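Local coordinates for DNA sulfur modification protein DndE (Escherichia coli, PDB 4LRV) that probably takes part in the phosphorothioation of DNA, the modification that puts sulfur into the sugar-phosphate backbone, and is thought to bind DNA, at residues A[3-9]-A[60-66]; A[35-40]-A[97-102]; A[43-47]-A[92-97]. One frame throughout, in Å; residues are numbered along the deposited sequence.

How the interactions relate
Interaction 2 is the buried core contact, in which segments 35-40 and 97-102 cross almost at right angles; interactions 1 and 3 are partly buried and lie nearer the surface. Interactions 2 and 3 both use helix 87-103 and share His97, which meets helix 28-40 in one and the loop after it in the other. Interaction 1 joins the chain's small antiparallel ribbon, and reaches that same helix through Met7, Leu9 and Trp66, which pack on Trp94. Chemistry follows place: backbone carbonyls accept every hydrogen bond across the ribbon, whose Arg6 and Asp62 pair with a second subunit; close helix packing with two polar ties marks interaction 2; aromatic rings on alanines, without any cross-segment hydrogen bond, make interaction 3.

Interaction 1: A[3-9]-A[60-66]; sequences LPNRMAL and VLDKITW
Met7 and Leu61 form the hydrogen-bonded pair of a short antiparallel ribbon, with Met7 N 3.0 Å from Leu61 O. The returning bond to Met7 O is weak, but that carbonyl is also gripped by Trp66, whose NE1 lies 2.9 Å from Met7 O and approaches from above the carbonyl plane. The indole, large and apolar with one N-H, suits this place: Leu61 CD1 covers one face, Leu9 CD1 comes within 3.4 Å of Trp66 CH2, and the selenium of Met7, a selenomethionine, makes an oblique Met-aromatic contact.

Lys63 closes the other end. Lys63 N lies 2.7 Å from Asn5 O in an almost straight bond (179°), while its long aliphatic chain, bent at chi3 (63°), lets Lys63 NZ reach both Leu3 O at 2.8 Å and Pro4 O at 3.0 Å.

The Arg6–Asp62 side is looser. Arg6 NE and Asp62 OD1 are 4.1 Å apart, with no N-H aimed at the oxygen; their salt-bridge partners are Glu41 and Arg38 of a second subunit.

The ribbon's inner residues rest on helix 87-103, Met7 and Leu9 against Trp94, while Leu3 reaches Leu78 of helix 71-81.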
# COMPACT_ATOMS: atom_id res chain seq x y z
N LEU A 3 -11.50 11.90 -22.52
CA LEU A 3 -10.99 10.56 -22.59
C LEU A 3 -12.18 9.61 -22.44
O LEU A 3 -13.08 9.86 -21.64
CB LEU A 3 -9.99 10.32 -21.47
CG LEU A 3 -8.50 10.52 -21.74
CD1 LEU A 3 -7.69 10.21 -20.50
CD2 LEU A 3 -8.01 9.73 -22.94
N PRO A 4 -12.18 8.51 -23.21
CA PRO A 4 -13.29 7.58 -23.14
C PRO A 4 -13.29 6.82 -21.81
O PRO A 4 -12.40 7.02 -21.00
CB PRO A 4 -13.01 6.62 -24.31
CG PRO A 4 -11.58 6.70 -24.53
CD PRO A 4 -11.17 8.09 -24.20
N ASN A 5 -14.29 5.96 -21.61
CA ASN A 5 -14.36 5.11 -20.42
C ASN A 5 -13.25 4.07 -20.36
O ASN A 5 -12.85 3.64 -19.27
CB ASN A 5 -15.74 4.42 -20.34
CG ASN A 5 -15.94 3.39 -21.45
OD1 ASN A 5 -16.39 2.26 -21.19
ND2 ASN A 5 -15.62 3.77 -22.69
N ARG A 6 -12.77 3.64 -21.52
CA ARG A 6 -11.69 2.66 -21.59
C ARG A 6 -10.79 2.84 -22.80
O ARG A 6 -11.20 3.37 -23.83
CB ARG A 6 -12.24 1.22 -21.50
CG ARG A 6 -13.33 0.90 -22.47
CD ARG A 6 -13.67 -0.56 -22.41
NE ARG A 6 -14.88 -0.84 -21.64
CZ ARG A 6 -15.70 -1.86 -21.90
NH1 ARG A 6 -15.43 -2.68 -22.91
NH2 ARG A 6 -16.80 -2.06 -21.18
N MSE A 7 -9.53 2.42 -22.66
CA MSE A 7 -8.56 2.60 -23.74
C MSE A 7 -7.46 1.58 -23.68
O MSE A 7 -7.30 0.89 -22.67
CB MSE A 7 -7.95 4.00 -23.69
CG MSE A 7 -7.28 4.34 -22.39
SE MSE A 7 -8.25 5.70 -21.39
CE MSE A 7 -9.59 4.59 -20.61
N ALA A 8 -6.70 1.50 -24.77
CA ALA A 8 -5.55 0.62 -24.88
C ALA A 8 -4.28 1.41 -25.21
O ALA A 8 -4.35 2.49 -25.78
CB ALA A 8 -5.81 -0.45 -25.94
N LEU A 9 -3.13 0.86 -24.82
CA LEU A 9 -1.84 1.38 -25.26
C LEU A 9 -1.36 0.63 -26.51
O LEU A 9 -2.07 -0.22 -27.03
CB LEU A 9 -0.81 1.25 -24.13
CG LEU A 9 -1.08 2.21 -22.97
CD1 LEU A 9 -0.16 1.95 -21.80
CD2 LEU A 9 -0.94 3.65 -23.44
N VAL A 60 -7.79 -3.70 -23.31
CA VAL A 60 -8.56 -2.45 -23.22
C VAL A 60 -9.03 -2.29 -21.77
O VAL A 60 -10.04 -2.89 -21.36
CB VAL A 60 -9.78 -2.43 -24.17
CG1 VAL A 60 -10.47 -1.08 -24.12
CG2 VAL A 60 -9.39 -2.76 -25.60
N LEU A 61 -8.30 -1.52 -20.97
CA LEU A 61 -8.64 -1.35 -19.56
C LEU A 61 -9.45 -0.10 -19.32
O LEU A 61 -9.33 0.87 -20.06
CB LEU A 61 -7.37 -1.30 -18.70
CG LEU A 61 -6.37 -2.43 -18.91
CD1 LEU A 61 -5.09 -2.11 -18.19
CD2 LEU A 61 -6.94 -3.78 -18.47
N ASP A 62 -10.27 -0.12 -18.28
CA ASP A 62 -10.99 1.07 -17.84
C ASP A 62 -10.06 2.23 -17.54
O ASP A 62 -8.96 2.06 -17.01
CB ASP A 62 -11.79 0.77 -16.57
CG ASP A 62 -12.78 -0.35 -16.75
OD1 ASP A 62 -13.30 -0.53 -17.87
OD2 ASP A 62 -13.03 -1.07 -15.76
N LYS A 63 -10.52 3.43 -17.88
CA LYS A 63 -9.81 4.65 -17.55
C LYS A 63 -9.38 4.72 -16.08
O LYS A 63 -8.29 5.18 -15.77
CB LYS A 63 -10.65 5.87 -17.90
CG LYS A 63 -9.89 7.19 -17.78
CD LYS A 63 -10.62 8.32 -18.50
CE LYS A 63 -11.99 8.60 -17.88
NZ LYS A 63 -12.91 9.15 -18.90
N ILE A 64 -10.24 4.22 -15.19
CA ILE A 64 -9.97 4.31 -13.76
C ILE A 64 -8.85 3.36 -13.38
O ILE A 64 -8.01 3.67 -12.53
CB ILE A 64 -11.21 4.00 -12.92
CG1 ILE A 64 -12.45 4.62 -13.55
CG2 ILE A 64 -11.01 4.52 -11.49
CD1 ILE A 64 -13.67 4.62 -12.64
N THR A 65 -8.82 2.21 -14.04
CA THR A 65 -7.75 1.26 -13.88
C THR A 65 -6.42 1.89 -14.29
O THR A 65 -5.44 1.79 -13.55
CB THR A 65 -7.98 -0.01 -14.72
OG1 THR A 65 -9.30 -0.50 -14.49
CG2 THR A 65 -6.99 -1.08 -14.33
N TRP A 66 -6.39 2.51 -15.46
CA TRP A 66 -5.17 3.14 -15.94
C TRP A 66 -4.76 4.31 -15.06
O TRP A 66 -3.59 4.40 -14.64
CB TRP A 66 -5.32 3.67 -17.37
CG TRP A 66 -5.26 2.64 -18.47
CD1 TRP A 66 -6.27 2.32 -19.34
CD2 TRP A 66 -4.14 1.83 -18.85
NE1 TRP A 66 -5.85 1.36 -20.21
CE2 TRP A 66 -4.54 1.04 -19.94
CE3 TRP A 66 -2.83 1.69 -18.37
CZ2 TRP A 66 -3.69 0.12 -20.57
CZ3 TRP A 66 -1.98 0.78 -18.99
CH2 TRP A 66 -2.42 0.01 -20.08

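Interaction 2: A[35-40]-A[97-102]; sequences AFFRSV and HVEDGI
Ala35 and Gly101 meet where two helices come closest, the Ala35 carbonyl oxygen lying 3.2 Å from Gly101 CA in a CA-H...O contact. Any side chain at Gly101 would point into helix 35-40, and its first carbon would collide with Ala35 O; glycine is the residue that permits this approach. Ala35 is small for the same reason: Ala35 CB sits 3.3 Å from Val98 O and also touches Val98 CG1 and Ile102 CB.

Two polar ties flank the spot. Arg38 NH1 donates to Gly101 O at 2.8 Å, the oxygen lying at the guanidinium edge and in its plane, although the nitrogen stands above the carbonyl plane. The hydroxyl of Ser39 swings away from its own N (chi1 -177°), and Ser39 OG donates to Asp100 OD2 at 2.7 Å, on the anti side of the carboxylate.

The motif is a nearly orthogonal helix crossing: the axes of segments 35-40 and 97-102 pass 6.9 Å apart at 83°, with the small residues Ala35 and Gly101 at the crossing point.

Beyond the centre, His97 is held between residues of the other helix. Val40 CG2 stands over the middle of the imidazole in a CH-pi contact, 3.4 Å from the ring centroid, while Ser39 OG lies at the ring edge, near CD2. Phe36 CD1 comes obliquely to His97 CB at 3.4 Å, the two ring planes 76° apart, and Phe36 CB touches Val98 CG2.

Further out, Trp94 meets the Phe36 ring, and Val40 packs on Val77 and Leu81 of helix 71-81. Val98 also rests on Thr13, and Ile102 on Leu17 and Leu20, of helix 11-23.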
# COMPACT_ATOMS: atom_id res chain seq x y z
N ALA A 35 4.97 7.36 -16.32
CA ALA A 35 5.48 7.64 -17.65
C ALA A 35 4.79 8.88 -18.24
O ALA A 35 5.46 9.82 -18.67
CB ALA A 35 5.30 6.45 -18.54
N PHE A 36 3.45 8.91 -18.22
CA PHE A 36 2.70 10.07 -18.67
C PHE A 36 3.24 11.38 -18.08
O PHE A 36 3.52 12.33 -18.83
CB PHE A 36 1.20 9.93 -18.36
CG PHE A 36 0.36 11.07 -18.89
CD1 PHE A 36 0.03 11.14 -20.23
CD2 PHE A 36 -0.10 12.08 -18.04
CE1 PHE A 36 -0.74 12.18 -20.73
CE2 PHE A 36 -0.87 13.14 -18.53
CZ PHE A 36 -1.19 13.18 -19.88
N PHE A 37 3.39 11.43 -16.76
CA PHE A 37 3.81 12.68 -16.11
C PHE A 37 5.28 13.04 -16.31
O PHE A 37 5.62 14.22 -16.29
CB PHE A 37 3.41 12.73 -14.63
CG PHE A 37 1.93 12.90 -14.42
CD1 PHE A 37 1.27 14.01 -14.93
CD2 PHE A 37 1.21 11.94 -13.73
CE1 PHE A 37 -0.10 14.16 -14.76
CE2 PHE A 37 -0.16 12.08 -13.54
CZ PHE A 37 -0.82 13.20 -14.06
N ARG A 38 6.15 12.06 -16.51
CA ARG A 38 7.54 12.41 -16.75
C ARG A 38 7.68 12.89 -18.19
O ARG A 38 8.54 13.70 -18.52
CB ARG A 38 8.51 11.27 -16.36
CG ARG A 38 8.93 10.33 -17.47
CD ARG A 38 10.21 9.57 -17.09
NE ARG A 38 10.05 8.77 -15.88
CZ ARG A 38 9.77 7.46 -15.86
NH1 ARG A 38 9.61 6.78 -16.99
NH2 ARG A 38 9.64 6.82 -14.70
N SER A 39 6.80 12.40 -19.05
CA SER A 39 6.77 12.84 -20.42
C SER A 39 6.22 14.27 -20.52
O SER A 39 6.79 15.15 -21.17
CB SER A 39 5.89 11.90 -21.22
OG SER A 39 5.90 12.25 -22.57
N VAL A 40 5.11 14.50 -19.85
CA VAL A 40 4.37 15.74 -19.94
C VAL A 40 5.09 16.95 -19.29
O VAL A 40 4.85 18.09 -19.68
CB VAL A 40 2.94 15.50 -19.44
CG1 VAL A 40 2.49 16.49 -18.39
CG2 VAL A 40 1.98 15.36 -20.62
N HIS A 97 2.26 10.03 -24.96
CA HIS A 97 2.92 10.46 -23.74
C HIS A 97 3.36 9.30 -22.84
O HIS A 97 4.42 9.37 -22.22
CB HIS A 97 2.05 11.44 -22.95
CG HIS A 97 2.28 12.87 -23.32
ND1 HIS A 97 1.30 13.66 -23.88
CD2 HIS A 97 3.39 13.64 -23.24
CE1 HIS A 97 1.79 14.87 -24.11
NE2 HIS A 97 3.06 14.88 -23.73
N VAL A 98 2.56 8.25 -22.75
CA VAL A 98 2.97 7.10 -21.95
C VAL A 98 4.21 6.45 -22.57
O VAL A 98 5.18 6.15 -21.87
CB VAL A 98 1.83 6.09 -21.70
CG1 VAL A 98 2.33 4.89 -20.93
CG2 VAL A 98 0.72 6.75 -20.91
N GLU A 99 4.17 6.29 -23.90
CA GLU A 99 5.30 5.73 -24.65
C GLU A 99 6.56 6.56 -24.49
O GLU A 99 7.63 6.02 -24.20
CB GLU A 99 4.94 5.61 -26.14
CG GLU A 99 6.08 5.24 -27.07
CD GLU A 99 5.76 5.55 -28.54
OE1 GLU A 99 4.72 6.22 -28.81
OE2 GLU A 99 6.53 5.12 -29.44
N ASP A 100 6.44 7.87 -24.67
CA ASP A 100 7.59 8.76 -24.55
C ASP A 100 8.19 8.69 -23.14
O ASP A 100 9.36 8.41 -22.98
CB ASP A 100 7.19 10.19 -24.90
CG ASP A 100 8.32 11.17 -24.70
OD1 ASP A 100 9.24 11.18 -25.54
OD2 ASP A 100 8.28 11.93 -23.70
N GLY A 101 7.34 8.91 -22.12
CA GLY A 101 7.73 8.73 -20.72
C GLY A 101 8.46 7.43 -20.39
O GLY A 101 9.47 7.45 -19.69
N ILE A 102 7.96 6.31 -20.91
CA ILE A 102 8.58 4.99 -20.67
C ILE A 102 9.82 4.69 -21.54
O ILE A 102 10.71 3.98 -21.11
CB ILE A 102 7.56 3.82 -20.76
CG1 ILE A 102 8.06 2.60 -19.98
CG2 ILE A 102 7.23 3.46 -22.20
CD1 ILE A 102 7.79 2.68 -18.49

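Interaction 3: A[43-47]-A[92-97]; sequences EFRYS and KAWAAH
From Phe44 to Tyr46 the backbone is extended and runs past helix 92-97, coming nearest where Tyr46 CA lies 5.4 Å from Ala93 CA. This is a loop-on-helix contact in the mostly helical DndE fold: the irregular chain that follows helix 28-40 lays aromatic side chains on helix 87-103, with no hydrogen bond between the two segments.

Tyr46 contributes most. With CG anti to the backbone N (chi1 175°), its ring is carried over the helix backbone, one face on Ala93, where Tyr46 CG is 3.7 Å from Ala93 CA. Ala96 CB comes obliquely to Tyr46 CD2 at 3.7 Å. Alanines suit these positions because a methyl group lets a broad ring settle close to the helix. At the far end of the ring, the aliphatic part of Lys92 crosses the phenol, Lys92 CD standing 3.5 Å from Tyr46 OH, while the lysine chain extends away. The hydroxyl hydrogen-bonds Asp51, and the backbone N of Tyr46 is held by the hydroxyl of Tyr82. A leucine in place of Tyr46 would probably leave Asp51 without its phenol partner and open a gap beside Ala93 and Lys92.

Phe44 forms the second aromatic contact, an edge-to-face (T-shaped) stack in which its edge turns toward the His97 imidazole face, centroids 5.3 Å apart and planes at 81°. Phe44 CD2 is 3.6 Å from His97 CD2, and Phe44 CZ touches Ala96 CB, so that the Ala96 methyl group touches the rings of both Phe44 and Tyr46. The flat apolar phenyl can thus fill the corner between Ala96 and His97.

Arg45, largely exposed, folds back on its own loop: Arg45 NH1 donates to Phe44 O at 2.7 Å, and that oxygen lies close to the guanidinium plane.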
# COMPACT_ATOMS: atom_id res chain seq x y z
N GLU A 43 9.69 18.12 -23.00
CA GLU A 43 9.53 18.85 -24.27
C GLU A 43 8.66 18.10 -25.26
O GLU A 43 8.11 18.69 -26.18
CB GLU A 43 10.89 19.07 -24.92
CG GLU A 43 11.95 19.56 -23.96
CD GLU A 43 13.17 18.67 -23.94
OE1 GLU A 43 13.61 18.33 -22.82
OE2 GLU A 43 13.70 18.31 -25.03
N PHE A 44 8.54 16.79 -25.07
CA PHE A 44 7.72 16.01 -25.96
C PHE A 44 6.28 16.55 -25.99
O PHE A 44 5.74 16.95 -24.97
CB PHE A 44 7.74 14.53 -25.58
CG PHE A 44 6.86 13.69 -26.45
CD1 PHE A 44 7.36 13.14 -27.62
CD2 PHE A 44 5.53 13.48 -26.12
CE1 PHE A 44 6.54 12.36 -28.44
CE2 PHE A 44 4.70 12.72 -26.93
CZ PHE A 44 5.22 12.16 -28.09
N ARG A 45 5.70 16.58 -27.19
CA ARG A 45 4.30 16.94 -27.38
C ARG A 45 3.74 16.14 -28.54
O ARG A 45 4.36 16.03 -29.61
CB ARG A 45 4.14 18.43 -27.68
CG ARG A 45 4.34 19.39 -26.51
CD ARG A 45 3.29 19.21 -25.43
NE ARG A 45 3.47 20.15 -24.34
CZ ARG A 45 4.32 19.99 -23.32
NH1 ARG A 45 5.09 18.91 -23.25
NH2 ARG A 45 4.41 20.92 -22.38
N TYR A 46 2.56 15.57 -28.32
CA TYR A 46 1.84 14.92 -29.39
C TYR A 46 1.39 15.95 -30.44
O TYR A 46 1.08 17.09 -30.11
CB TYR A 46 0.63 14.17 -28.84
CG TYR A 46 -0.24 13.56 -29.92
CD1 TYR A 46 -1.31 14.26 -30.45
CD2 TYR A 46 0.03 12.28 -30.41
CE1 TYR A 46 -2.11 13.71 -31.44
CE2 TYR A 46 -0.76 11.72 -31.41
CZ TYR A 46 -1.83 12.44 -31.91
OH TYR A 46 -2.63 11.90 -32.90
N SER A 47 1.35 15.52 -31.69
CA SER A 47 0.76 16.32 -32.75
C SER A 47 0.15 15.36 -33.78
O SER A 47 0.80 14.41 -34.20
CB SER A 47 1.81 17.23 -33.38
OG SER A 47 1.20 18.25 -34.13
N LYS A 92 -4.77 8.92 -28.50
CA LYS A 92 -3.45 8.87 -29.13
C LYS A 92 -2.45 9.75 -28.37
O LYS A 92 -1.32 9.33 -28.12
CB LYS A 92 -3.53 9.31 -30.60
CG LYS A 92 -4.22 8.31 -31.52
CD LYS A 92 -4.53 8.94 -32.88
CE LYS A 92 -4.82 7.85 -33.92
NZ LYS A 92 -5.38 8.41 -35.19
N ALA A 93 -2.88 10.95 -27.97
CA ALA A 93 -2.03 11.86 -27.22
C ALA A 93 -1.62 11.30 -25.86
O ALA A 93 -0.43 11.33 -25.52
CB ALA A 93 -2.70 13.21 -27.06
N TRP A 94 -2.59 10.78 -25.10
CA TRP A 94 -2.30 10.11 -23.81
C TRP A 94 -1.33 8.94 -24.01
O TRP A 94 -0.36 8.82 -23.28
CB TRP A 94 -3.59 9.64 -23.09
CG TRP A 94 -3.31 8.67 -21.93
CD1 TRP A 94 -2.78 8.98 -20.72
CD2 TRP A 94 -3.50 7.24 -21.93
NE1 TRP A 94 -2.64 7.84 -19.96
CE2 TRP A 94 -3.07 6.76 -20.67
CE3 TRP A 94 -3.99 6.32 -22.87
CZ2 TRP A 94 -3.12 5.41 -20.32
CZ3 TRP A 94 -4.03 4.98 -22.53
CH2 TRP A 94 -3.60 4.53 -21.26
N ALA A 95 -1.60 8.10 -25.00
CA ALA A 95 -0.74 6.96 -25.33
C ALA A 95 0.67 7.38 -25.76
O ALA A 95 1.66 6.81 -25.30
CB ALA A 95 -1.38 6.08 -26.39
N ALA A 96 0.76 8.37 -26.64
CA ALA A 96 2.05 8.86 -27.09
C ALA A 96 2.90 9.32 -25.90
O ALA A 96 4.09 9.03 -25.84
CB ALA A 96 1.88 9.98 -28.10
N HIS A 97 2.26 10.03 -24.96
CA HIS A 97 2.92 10.46 -23.74
C HIS A 97 3.36 9.30 -22.84
O HIS A 97 4.42 9.37 -22.22
CB HIS A 97 2.05 11.44 -22.95
CG HIS A 97 2.28 12.87 -23.32
ND1 HIS A 97 1.30 13.66 -23.88
CD2 HIS A 97 3.39 13.64 -23.24
CE1 HIS A 97 1.79 14.87 -24.11
NE2 HIS A 97 3.06 14.88 -23.73